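Local coordinates for protein mediator of RNA polymerase II transcription subunit 6 (Schizosaccharomyces pombe, PDB 4H61) that serves as a subunit of the Mediator complex, the coactivator that conveys information from gene-specific regulatory proteins to the RNA polymerase II transcription machinery, at residues L6-V17 with E30-Y38; P81-Q89 with P99-N107. One frame throughout, in Å; residues are numbered along the deposited sequence.

How the interactions relate
From the N terminus, residues 6-17 run outward into helix 14-19, the chain turns back, and 30-38 returns antiparallel to them, so interaction 1 closes a loop of twelve residues. Interaction 2 comes later and pairs 81-89 with 99-107 as the two middle strands of a four-stranded antiparallel sheet, closing a hairpin. The two contacts follow in series, neither nested nor crossed. They nevertheless meet in space: F32 sets its ring edge-to-face with Y103 and packs on I86, F37 leans on Y103, and R12 reaches the N107 carbonyl. The N-terminal layer of interaction 1 is thereby laid against the sheet built around interaction 2.

Interaction 1. Residues L6-V17 with E30-Y38; sequences LTSIQWRMPEWV and EYFSQSPFY
W11 lies flat against the turn that follows helix 28-33, with CB of S35 over its six-membered ring (3.6 Å from CB to the ring centroid) and CD of P36 over the five-membered ring, two CH-pi contacts on one face. The opposite face is overlain toward its rim by the backbone N of M13. With CG anti to the backbone N (chi1 175°), the indole is sent across toward Y31, and CZ3 of W11 settles over a face of the tyrosine ring, 3.4 Å from CE1 of Y31; the two planes are inclined at 50°. W16, from helix 14-19, meets Y31 obliquely, its CE3 3.6 Å from CD1 of Y31, which completes an aromatic cluster, while V17 adds a methyl group. At the ring's far end the phenol oxygen accepts a nearly straight bond, 3.2 Å from N of M13 to OH of Y31. A second packed patch sets O of L6 at the edge of the buried F37 ring, with CB of L6 3.7 Å from CE1 of F37. The margins are looser: CD1 of I9 stands 4.0 Å from CG of P36, and the aliphatic parts of the exposed E30 and Q34 lie beside W16. The S35 hydroxyl bonds to the F32 carbonyl and accepts from N of F37, an ST turn within the same stretch whose CB and CD carbons lie on W11. The contact is thus mostly apolar and aromatic; its main polar link is the hydroxyl of the buried Y31, held between N of M13 and the E108 carbonyl, and backbone bonding of W11 to I110 ties the segment to edge strand 109-112.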
loop_
_atom_site.group_PDB
_atom_site.type_symbol
_atom_site.label_atom_id
_atom_site.label_comp_id
_atom_site.label_asym_id
_atom_site.label_seq_id
_atom_site.Cartn_x
_atom_site.Cartn_y
_atom_site.Cartn_z
ATOM N N LEU A 6 9.581 3.531 -13.949
ATOM C CA LEU A 6 8.583 4.203 -13.128
ATOM C C LEU A 6 9.197 5.158 -12.112
ATOM O O LEU A 6 8.480 5.882 -11.420
ATOM C CB LEU A 6 7.694 3.177 -12.425
ATOM C CG LEU A 6 6.935 2.248 -13.381
ATOM C CD1 LEU A 6 6.184 1.196 -12.600
ATOM C CD2 LEU A 6 5.978 3.046 -14.265
ATOM N N THR A 7 10.522 5.180 -12.019
ATOM C CA THR A 7 11.172 6.132 -11.118
ATOM C C THR A 7 11.302 7.465 -11.815
ATOM O O THR A 7 11.869 8.400 -11.270
ATOM C CB THR A 7 12.589 5.701 -10.731
ATOM O OG1 THR A 7 13.437 5.764 -11.890
ATOM C CG2 THR A 7 12.586 4.291 -10.161
ATOM N N SER A 8 10.797 7.549 -13.036
ATOM C CA SER A 8 10.991 8.751 -13.799
ATOM C C SER A 8 9.666 9.389 -14.220
ATOM O O SER A 8 9.645 10.324 -15.050
ATOM C CB SER A 8 11.859 8.454 -15.015
ATOM O OG SER A 8 11.082 7.880 -16.045
ATOM N N ILE A 9 8.559 8.906 -13.658
ATOM C CA ILE A 9 7.271 9.500 -14.006
ATOM C C ILE A 9 6.453 9.952 -12.803
ATOM O O ILE A 9 6.692 9.532 -11.676
ATOM C CB ILE A 9 6.389 8.564 -14.877
ATOM C CG1 ILE A 9 6.043 7.280 -14.118
ATOM C CG2 ILE A 9 7.042 8.254 -16.226
ATOM C CD1 ILE A 9 4.907 6.531 -14.758
ATOM N N GLN A 10 5.498 10.834 -13.066
ATOM C CA GLN A 10 4.473 11.203 -12.107
ATOM C C GLN A 10 3.147 11.011 -12.814
ATOM O O GLN A 10 3.029 11.255 -14.015
ATOM C CB GLN A 10 4.606 12.666 -11.697
ATOM C CG GLN A 10 5.792 12.978 -10.804
ATOM C CD GLN A 10 5.823 14.443 -10.398
ATOM O OE1 GLN A 10 5.066 15.257 -10.929
ATOM N NE2 GLN A 10 6.694 14.781 -9.449
ATOM N N TRP A 11 2.146 10.582 -12.069
ATOM C CA TRP A 11 0.856 10.279 -12.655
ATOM C C TRP A 11 -0.184 11.124 -11.931
ATOM O O TRP A 11 -0.064 11.375 -10.733
ATOM C CB TRP A 11 0.576 8.774 -12.519
ATOM C CG TRP A 11 -0.781 8.293 -12.976
ATOM C CD1 TRP A 11 -1.126 7.860 -14.231
ATOM C CD2 TRP A 11 -1.966 8.162 -12.170
ATOM N NE1 TRP A 11 -2.453 7.482 -14.257
ATOM C CE2 TRP A 11 -2.989 7.654 -13.007
ATOM C CE3 TRP A 11 -2.263 8.435 -10.829
ATOM C CZ2 TRP A 11 -4.287 7.411 -12.541
ATOM C CZ3 TRP A 11 -3.553 8.192 -10.367
ATOM C CH2 TRP A 11 -4.547 7.685 -11.223
ATOM N N ARG A 12 -1.178 11.597 -12.670
ATOM C CA ARG A 12 -2.253 12.375 -12.078
ATOM C C ARG A 12 -3.490 12.285 -12.954
ATOM O O ARG A 12 -3.422 12.555 -14.153
ATOM C CB ARG A 12 -1.829 13.835 -11.920
ATOM C CG ARG A 12 -2.886 14.718 -11.293
ATOM C CD ARG A 12 -2.428 16.165 -11.232
ATOM N NE ARG A 12 -3.506 17.068 -10.827
ATOM C CZ ARG A 12 -3.416 17.942 -9.829
ATOM N NH1 ARG A 12 -2.294 18.043 -9.128
ATOM N NH2 ARG A 12 -4.448 18.720 -9.535
ATOM N N MET A 13 -4.618 11.911 -12.360
ATOM C CA MET A 13 -5.856 11.756 -13.119
ATOM C C MET A 13 -7.006 12.599 -12.545
ATOM O O MET A 13 -7.924 12.068 -11.917
ATOM C CB MET A 13 -6.234 10.271 -13.202
ATOM C CG MET A 13 -7.338 9.957 -14.199
ATOM S SD MET A 13 -7.663 8.188 -14.373
ATOM C CE MET A 13 -6.392 7.722 -15.552
ATOM N N PRO A 14 -6.966 13.923 -12.779
ATOM C CA PRO A 14 -7.908 14.891 -12.188
ATOM C C PRO A 14 -9.379 14.550 -12.437
ATOM O O PRO A 14 -10.232 14.866 -11.605
ATOM C CB PRO A 14 -7.558 16.201 -12.900
ATOM C CG PRO A 14 -6.159 16.030 -13.364
ATOM C CD PRO A 14 -6.018 14.573 -13.702
ATOM N N GLU A 15 -9.660 13.905 -13.566
ATOM C CA GLU A 15 -11.030 13.575 -13.956
ATOM C C GLU A 15 -11.646 12.500 -13.064
ATOM O O GLU A 15 -12.865 12.355 -13.004
ATOM C CB GLU A 15 -11.093 13.158 -15.435
ATOM C CG GLU A 15 -10.191 11.977 -15.822
ATOM C CD GLU A 15 -8.757 12.386 -16.166
ATOM O OE1 GLU A 15 -8.279 13.415 -15.642
ATOM O OE2 GLU A 15 -8.104 11.673 -16.964
ATOM N N TRP A 16 -10.797 11.747 -12.373
ATOM C CA TRP A 16 -11.259 10.739 -11.427
ATOM C C TRP A 16 -11.510 11.403 -10.076
ATOM O O TRP A 16 -12.496 11.110 -9.394
ATOM C CB TRP A 16 -10.209 9.634 -11.291
ATOM C CG TRP A 16 -10.651 8.417 -10.525
ATOM C CD1 TRP A 16 -11.117 7.247 -11.048
ATOM C CD2 TRP A 16 -10.634 8.239 -9.100
ATOM N NE1 TRP A 16 -11.401 6.354 -10.039
ATOM C CE2 TRP A 16 -11.112 6.940 -8.835
ATOM C CE3 TRP A 16 -10.266 9.053 -8.026
ATOM C CZ2 TRP A 16 -11.233 6.437 -7.539
ATOM C CZ3 TRP A 16 -10.389 8.552 -6.738
ATOM C CH2 TRP A 16 -10.867 7.256 -6.507
ATOM N N VAL A 17 -10.610 12.307 -9.702
ATOM C CA VAL A 17 -10.696 13.012 -8.431
ATOM C C VAL A 17 -11.994 13.807 -8.323
ATOM O O VAL A 17 -12.678 13.752 -7.299
ATOM C CB VAL A 17 -9.495 13.958 -8.233
ATOM C CG1 VAL A 17 -9.632 14.727 -6.927
ATOM C CG2 VAL A 17 -8.194 13.169 -8.257
ATOM N N GLU A 30 -7.907 3.384 -4.087
ATOM C CA GLU A 30 -8.611 3.094 -5.328
ATOM C C GLU A 30 -8.025 3.954 -6.436
ATOM O O GLU A 30 -7.855 3.500 -7.570
ATOM C CB GLU A 30 -10.104 3.366 -5.180
ATOM C CG GLU A 30 -10.928 2.910 -6.372
ATOM C CD GLU A 30 -12.398 2.789 -6.039
ATOM O OE1 GLU A 30 -12.713 2.487 -4.864
ATOM O OE2 GLU A 30 -13.238 3.000 -6.944
ATOM N N TYR A 31 -7.721 5.202 -6.087
ATOM C CA TYR A 31 -7.042 6.131 -6.978
ATOM C C TYR A 31 -5.742 5.504 -7.452
ATOM O O TYR A 31 -5.456 5.444 -8.654
ATOM C CB TYR A 31 -6.737 7.420 -6.215
ATOM C CG TYR A 31 -6.148 8.549 -7.033
ATOM C CD1 TYR A 31 -6.688 8.908 -8.262
ATOM C CD2 TYR A 31 -5.070 9.284 -6.550
ATOM C CE1 TYR A 31 -6.155 9.961 -8.999
ATOM C CE2 TYR A 31 -4.533 10.338 -7.275
ATOM C CZ TYR A 31 -5.077 10.672 -8.499
ATOM O OH TYR A 31 -4.534 11.720 -9.216
ATOM N N PHE A 32 -4.968 5.030 -6.484
ATOM C CA PHE A 32 -3.684 4.410 -6.747
ATOM C C PHE A 32 -3.841 3.251 -7.723
ATOM O O PHE A 32 -2.964 3.007 -8.544
ATOM C CB PHE A 32 -3.061 3.932 -5.428
ATOM C CG PHE A 32 -1.678 3.374 -5.576
ATOM C CD1 PHE A 32 -0.577 4.217 -5.601
ATOM C CD2 PHE A 32 -1.478 1.999 -5.683
ATOM C CE1 PHE A 32 0.698 3.704 -5.741
ATOM C CE2 PHE A 32 -0.205 1.467 -5.826
ATOM C CZ PHE A 32 0.889 2.317 -5.860
ATOM N N SER A 33 -4.978 2.559 -7.648
ATOM C CA SER A 33 -5.248 1.399 -8.508
ATOM C C SER A 33 -5.349 1.706 -9.999
ATOM O O SER A 33 -5.142 0.824 -10.829
ATOM C CB SER A 33 -6.517 0.688 -8.057
ATOM O OG SER A 33 -6.337 0.174 -6.753
ATOM N N GLN A 34 -5.684 2.942 -10.345
ATOM C CA GLN A 34 -5.819 3.308 -11.745
ATOM C C GLN A 34 -4.471 3.764 -12.319
ATOM O O GLN A 34 -4.371 4.136 -13.492
ATOM C CB GLN A 34 -6.883 4.398 -11.904
ATOM C CG GLN A 34 -8.266 3.996 -11.385
ATOM C CD GLN A 34 -8.942 2.908 -12.225
ATOM O OE1 GLN A 34 -9.017 2.998 -13.453
ATOM N NE2 GLN A 34 -9.440 1.876 -11.557
ATOM N N SER A 35 -3.434 3.710 -11.488
ATOM C CA SER A 35 -2.124 4.230 -11.867
ATOM C C SER A 35 -1.194 3.093 -12.280
ATOM O O SER A 35 -1.418 1.936 -11.904
ATOM C CB SER A 35 -1.509 4.995 -10.695
ATOM O OG SER A 35 -0.867 4.101 -9.797
ATOM N N PRO A 36 -0.148 3.409 -13.060
ATOM C CA PRO A 36 0.826 2.396 -13.496
ATOM C C PRO A 36 1.741 1.884 -12.386
ATOM O O PRO A 36 2.637 1.078 -12.655
ATOM C CB PRO A 36 1.653 3.126 -14.558
ATOM C CG PRO A 36 1.443 4.586 -14.300
ATOM C CD PRO A 36 0.053 4.704 -13.733
ATOM N N PHE A 37 1.535 2.347 -11.158
ATOM C CA PHE A 37 2.318 1.847 -10.029
ATOM C C PHE A 37 1.610 0.644 -9.419
ATOM O O PHE A 37 2.215 -0.197 -8.739
ATOM C CB PHE A 37 2.534 2.957 -8.995
ATOM C CG PHE A 37 3.249 4.162 -9.551
ATOM C CD1 PHE A 37 4.585 4.074 -9.937
ATOM C CD2 PHE A 37 2.589 5.378 -9.700
ATOM C CE1 PHE A 37 5.249 5.168 -10.455
ATOM C CE2 PHE A 37 3.250 6.496 -10.215
ATOM C CZ PHE A 37 4.579 6.390 -10.598
ATOM N N TYR A 38 0.317 0.558 -9.693
ATOM C CA TYR A 38 -0.495 -0.539 -9.191
ATOM C C TYR A 38 -0.061 -1.854 -9.838
ATOM O O TYR A 38 0.464 -1.862 -10.936
ATOM C CB TYR A 38 -1.969 -0.247 -9.467
ATOM C CG TYR A 38 -2.926 -1.223 -8.843
ATOM C CD1 TYR A 38 -2.965 -1.400 -7.462
ATOM C CD2 TYR A 38 -3.797 -1.969 -9.630
ATOM C CE1 TYR A 38 -3.845 -2.295 -6.884
ATOM C CE2 TYR A 38 -4.682 -2.866 -9.055
ATOM C CZ TYR A 38 -4.702 -3.022 -7.683
ATOM O OH TYR A 38 -5.588 -3.907 -7.110
#

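Interaction 2. Residues P81-Q89 with P99-N107; sequences PFLWVIQKQ and PLTVYFVCN
L83 to Q89 pair antiparallel with P99 to C106 as a twisted hairpin, the strand segments 4.5 Å apart at closest approach with their directions 152° apart. W84 with V105 and I86 with Y103 are hydrogen-bonded pairs, N of Y103 lying 2.8 Å from O of I86. At K88 a classic beta bulge interrupts the register: its carbonyl takes N of L100 at 2.8 Å and, weakly, N of T101. Toward the other end, N of N107 bonds to O of F82, and ND2 of N107 sits over one face of the F82 ring toward its rim, the amide and ring planes 43° apart. On the face carrying W84, I86, K88, Y103 and V105, CD1 of I86 meets CG2 of V105 at 3.8 Å. The Y103 ring turns an edge toward O of I86 and CB of K88, while the bent lysine chain brings CD to 3.4 Å from OH of Y103. On the reverse face V85 and F104 lie side by side; with CG2 anti to the carbonyl carbon, V85 places this methyl 3.6 Å from CD1 of F104. Q87 runs alongside P99, and its NE2 donates to OE1 of Q89. The W84 and I86 face packs on helix 28-33, with NE1 of W84 hydrogen-bonded to T25; the V102 and P99 face receives helix 115-135, while strand 70-79 pairs along 83-91 and V102 bonds to A113.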
loop_
_atom_site.group_PDB
_atom_site.type_symbol
_atom_site.label_atom_id
_atom_site.label_comp_id
_atom_site.label_asym_id
_atom_site.label_seq_id
_atom_site.Cartn_x
_atom_site.Cartn_y
_atom_site.Cartn_z
ATOM N N PRO A 81 -5.894 17.045 3.597
ATOM C CA PRO A 81 -6.262 16.448 2.309
ATOM C C PRO A 81 -5.157 16.547 1.256
ATOM O O PRO A 81 -5.444 16.426 0.064
ATOM C CB PRO A 81 -7.453 17.305 1.887
ATOM C CG PRO A 81 -7.100 18.676 2.415
ATOM C CD PRO A 81 -6.233 18.478 3.645
ATOM N N PHE A 82 -3.915 16.758 1.687
ATOM C CA PHE A 82 -2.814 16.953 0.744
ATOM C C PHE A 82 -1.995 15.693 0.438
ATOM O O PHE A 82 -1.714 15.413 -0.728
ATOM C CB PHE A 82 -1.898 18.100 1.188
ATOM C CG PHE A 82 -2.450 19.467 0.887
ATOM C CD1 PHE A 82 -3.655 19.613 0.213
ATOM C CD2 PHE A 82 -1.762 20.610 1.270
ATOM C CE1 PHE A 82 -4.167 20.870 -0.067
ATOM C CE2 PHE A 82 -2.267 21.872 0.992
ATOM C CZ PHE A 82 -3.472 22.000 0.321
ATOM N N LEU A 83 -1.603 14.935 1.457
ATOM C CA LEU A 83 -0.827 13.741 1.165
ATOM C C LEU A 83 -1.249 12.453 1.855
ATOM O O LEU A 83 -1.836 12.458 2.936
ATOM C CB LEU A 83 0.690 13.975 1.302
ATOM C CG LEU A 83 1.469 14.152 2.608
ATOM C CD1 LEU A 83 1.356 12.977 3.552
ATOM C CD2 LEU A 83 2.927 14.348 2.256
ATOM N N TRP A 84 -0.930 11.349 1.187
ATOM C CA TRP A 84 -0.991 10.025 1.774
ATOM C C TRP A 84 0.239 9.306 1.263
ATOM O O TRP A 84 0.708 9.589 0.158
ATOM C CB TRP A 84 -2.244 9.288 1.328
ATOM C CG TRP A 84 -3.500 9.855 1.879
ATOM C CD1 TRP A 84 -4.165 9.444 3.000
ATOM C CD2 TRP A 84 -4.254 10.946 1.341
ATOM N NE1 TRP A 84 -5.290 10.212 3.189
ATOM C CE2 TRP A 84 -5.366 11.142 2.187
ATOM C CE3 TRP A 84 -4.097 11.778 0.228
ATOM C CZ2 TRP A 84 -6.315 12.133 1.951
ATOM C CZ3 TRP A 84 -5.038 12.759 -0.004
ATOM C CH2 TRP A 84 -6.135 12.929 0.853
ATOM N N VAL A 85 0.775 8.395 2.067
ATOM C CA VAL A 85 1.939 7.621 1.662
ATOM C C VAL A 85 1.606 6.141 1.632
ATOM O O VAL A 85 1.075 5.590 2.604
ATOM C CB VAL A 85 3.131 7.859 2.594
ATOM C CG1 VAL A 85 4.299 6.949 2.206
ATOM C CG2 VAL A 85 3.544 9.318 2.555
ATOM N N ILE A 86 1.929 5.503 0.509
ATOM C CA ILE A 86 1.552 4.118 0.263
ATOM C C ILE A 86 2.789 3.252 0.154
ATOM O O ILE A 86 3.790 3.675 -0.418
ATOM C CB ILE A 86 0.739 4.007 -1.037
ATOM C CG1 ILE A 86 -0.565 4.795 -0.904
ATOM C CG2 ILE A 86 0.456 2.558 -1.385
ATOM C CD1 ILE A 86 -1.352 4.872 -2.173
ATOM N N GLN A 87 2.722 2.046 0.709
ATOM C CA GLN A 87 3.847 1.124 0.666
ATOM C C GLN A 87 3.491 -0.179 -0.033
ATOM O O GLN A 87 2.490 -0.822 0.300
ATOM C CB GLN A 87 4.318 0.824 2.081
ATOM C CG GLN A 87 5.185 -0.407 2.200
ATOM C CD GLN A 87 5.745 -0.572 3.597
ATOM O OE1 GLN A 87 6.343 0.356 4.143
ATOM N NE2 GLN A 87 5.545 -1.751 4.191
ATOM N N LYS A 88 4.308 -0.552 -1.014
ATOM C CA LYS A 88 4.227 -1.868 -1.636
ATOM C C LYS A 88 5.063 -2.802 -0.783
ATOM O O LYS A 88 6.203 -2.481 -0.445
ATOM C CB LYS A 88 4.754 -1.819 -3.078
ATOM C CG LYS A 88 4.975 -3.173 -3.770
ATOM C CD LYS A 88 4.630 -3.047 -5.258
ATOM C CE LYS A 88 5.609 -3.734 -6.203
ATOM N NZ LYS A 88 6.720 -2.839 -6.639
ATOM N N GLN A 89 4.495 -3.946 -0.418
ATOM C CA GLN A 89 5.194 -4.889 0.441
ATOM C C GLN A 89 4.883 -6.336 0.058
ATOM O O GLN A 89 3.813 -6.641 -0.463
ATOM C CB GLN A 89 4.812 -4.647 1.900
ATOM C CG GLN A 89 3.449 -5.220 2.292
ATOM C CD GLN A 89 2.909 -4.637 3.589
ATOM O OE1 GLN A 89 3.412 -3.629 4.090
ATOM N NE2 GLN A 89 1.880 -5.274 4.140
ATOM N N PRO A 99 9.172 -4.704 2.898
ATOM C CA PRO A 99 8.889 -3.462 2.173
ATOM C C PRO A 99 9.640 -3.454 0.853
ATOM O O PRO A 99 10.845 -3.710 0.843
ATOM C CB PRO A 99 9.441 -2.376 3.102
ATOM C CG PRO A 99 9.528 -3.035 4.456
ATOM C CD PRO A 99 9.870 -4.464 4.169
ATOM N N LEU A 100 8.932 -3.176 -0.238
ATOM C CA LEU A 100 9.517 -3.222 -1.573
ATOM C C LEU A 100 9.775 -1.825 -2.111
ATOM O O LEU A 100 10.901 -1.503 -2.493
ATOM C CB LEU A 100 8.616 -4.007 -2.528
ATOM C CG LEU A 100 8.535 -5.486 -2.157
ATOM C CD1 LEU A 100 7.645 -6.285 -3.132
ATOM C CD2 LEU A 100 9.949 -6.044 -2.076
ATOM N N THR A 101 8.724 -1.009 -2.165
ATOM C CA THR A 101 8.857 0.390 -2.557
ATOM C C THR A 101 7.796 1.268 -1.874
ATOM O O THR A 101 6.778 0.763 -1.388
ATOM C CB THR A 101 8.849 0.577 -4.112
ATOM O OG1 THR A 101 7.929 1.616 -4.487
ATOM C CG2 THR A 101 8.474 -0.702 -4.828
ATOM N N VAL A 102 8.039 2.577 -1.800
ATOM C CA VAL A 102 7.012 3.473 -1.270
ATOM C C VAL A 102 6.699 4.636 -2.213
ATOM O O VAL A 102 7.568 5.107 -2.947
ATOM C CB VAL A 102 7.286 3.945 0.199
ATOM C CG1 VAL A 102 8.557 3.321 0.758
ATOM C CG2 VAL A 102 7.322 5.455 0.307
ATOM N N TYR A 103 5.444 5.070 -2.209
ATOM C CA TYR A 103 4.973 6.058 -3.169
ATOM C C TYR A 103 4.341 7.221 -2.432
ATOM O O TYR A 103 3.783 7.049 -1.349
ATOM C CB TYR A 103 3.925 5.443 -4.111
ATOM C CG TYR A 103 4.273 4.059 -4.623
ATOM C CD1 TYR A 103 4.163 2.944 -3.797
ATOM C CD2 TYR A 103 4.696 3.865 -5.941
ATOM C CE1 TYR A 103 4.479 1.687 -4.253
ATOM C CE2 TYR A 103 5.013 2.602 -6.407
ATOM C CZ TYR A 103 4.898 1.516 -5.553
ATOM O OH TYR A 103 5.204 0.248 -5.983
ATOM N N PHE A 104 4.418 8.404 -3.030
ATOM C CA PHE A 104 3.730 9.570 -2.494
ATOM C C PHE A 104 2.499 9.904 -3.319
ATOM O O PHE A 104 2.516 9.824 -4.546
ATOM C CB PHE A 104 4.665 10.774 -2.446
ATOM C CG PHE A 104 5.768 10.634 -1.439
ATOM C CD1 PHE A 104 5.655 9.731 -0.391
ATOM C CD2 PHE A 104 6.917 11.405 -1.532
ATOM C CE1 PHE A 104 6.665 9.597 0.540
ATOM C CE2 PHE A 104 7.934 11.280 -0.602
ATOM C CZ PHE A 104 7.808 10.374 0.431
ATOM N N VAL A 105 1.419 10.248 -2.633
ATOM C CA VAL A 105 0.251 10.808 -3.284
ATOM C C VAL A 105 0.140 12.236 -2.776
ATOM O O VAL A 105 -0.540 12.513 -1.785
ATOM C CB VAL A 105 -1.031 10.008 -2.973
ATOM C CG1 VAL A 105 -2.177 10.490 -3.842
ATOM C CG2 VAL A 105 -0.797 8.525 -3.202
ATOM N N CYS A 106 0.846 13.134 -3.450
ATOM C CA CYS A 106 0.937 14.517 -3.018
ATOM C C CYS A 106 0.188 15.415 -3.994
ATOM O O CYS A 106 0.550 15.496 -5.168
ATOM C CB CYS A 106 2.407 14.927 -2.939
ATOM S SG CYS A 106 2.704 16.450 -2.049
ATOM N N ASN A 107 -0.853 16.081 -3.504
ATOM C CA ASN A 107 -1.703 16.925 -4.346
ATOM C C ASN A 107 -2.222 16.199 -5.576
ATOM O O ASN A 107 -2.182 16.741 -6.676
ATOM C CB ASN A 107 -0.969 18.198 -4.771
ATOM C CG ASN A 107 -0.753 19.155 -3.623
ATOM O OD1 ASN A 107 0.307 19.157 -2.995
ATOM N ND2 ASN A 107 -1.760 19.976 -3.337
#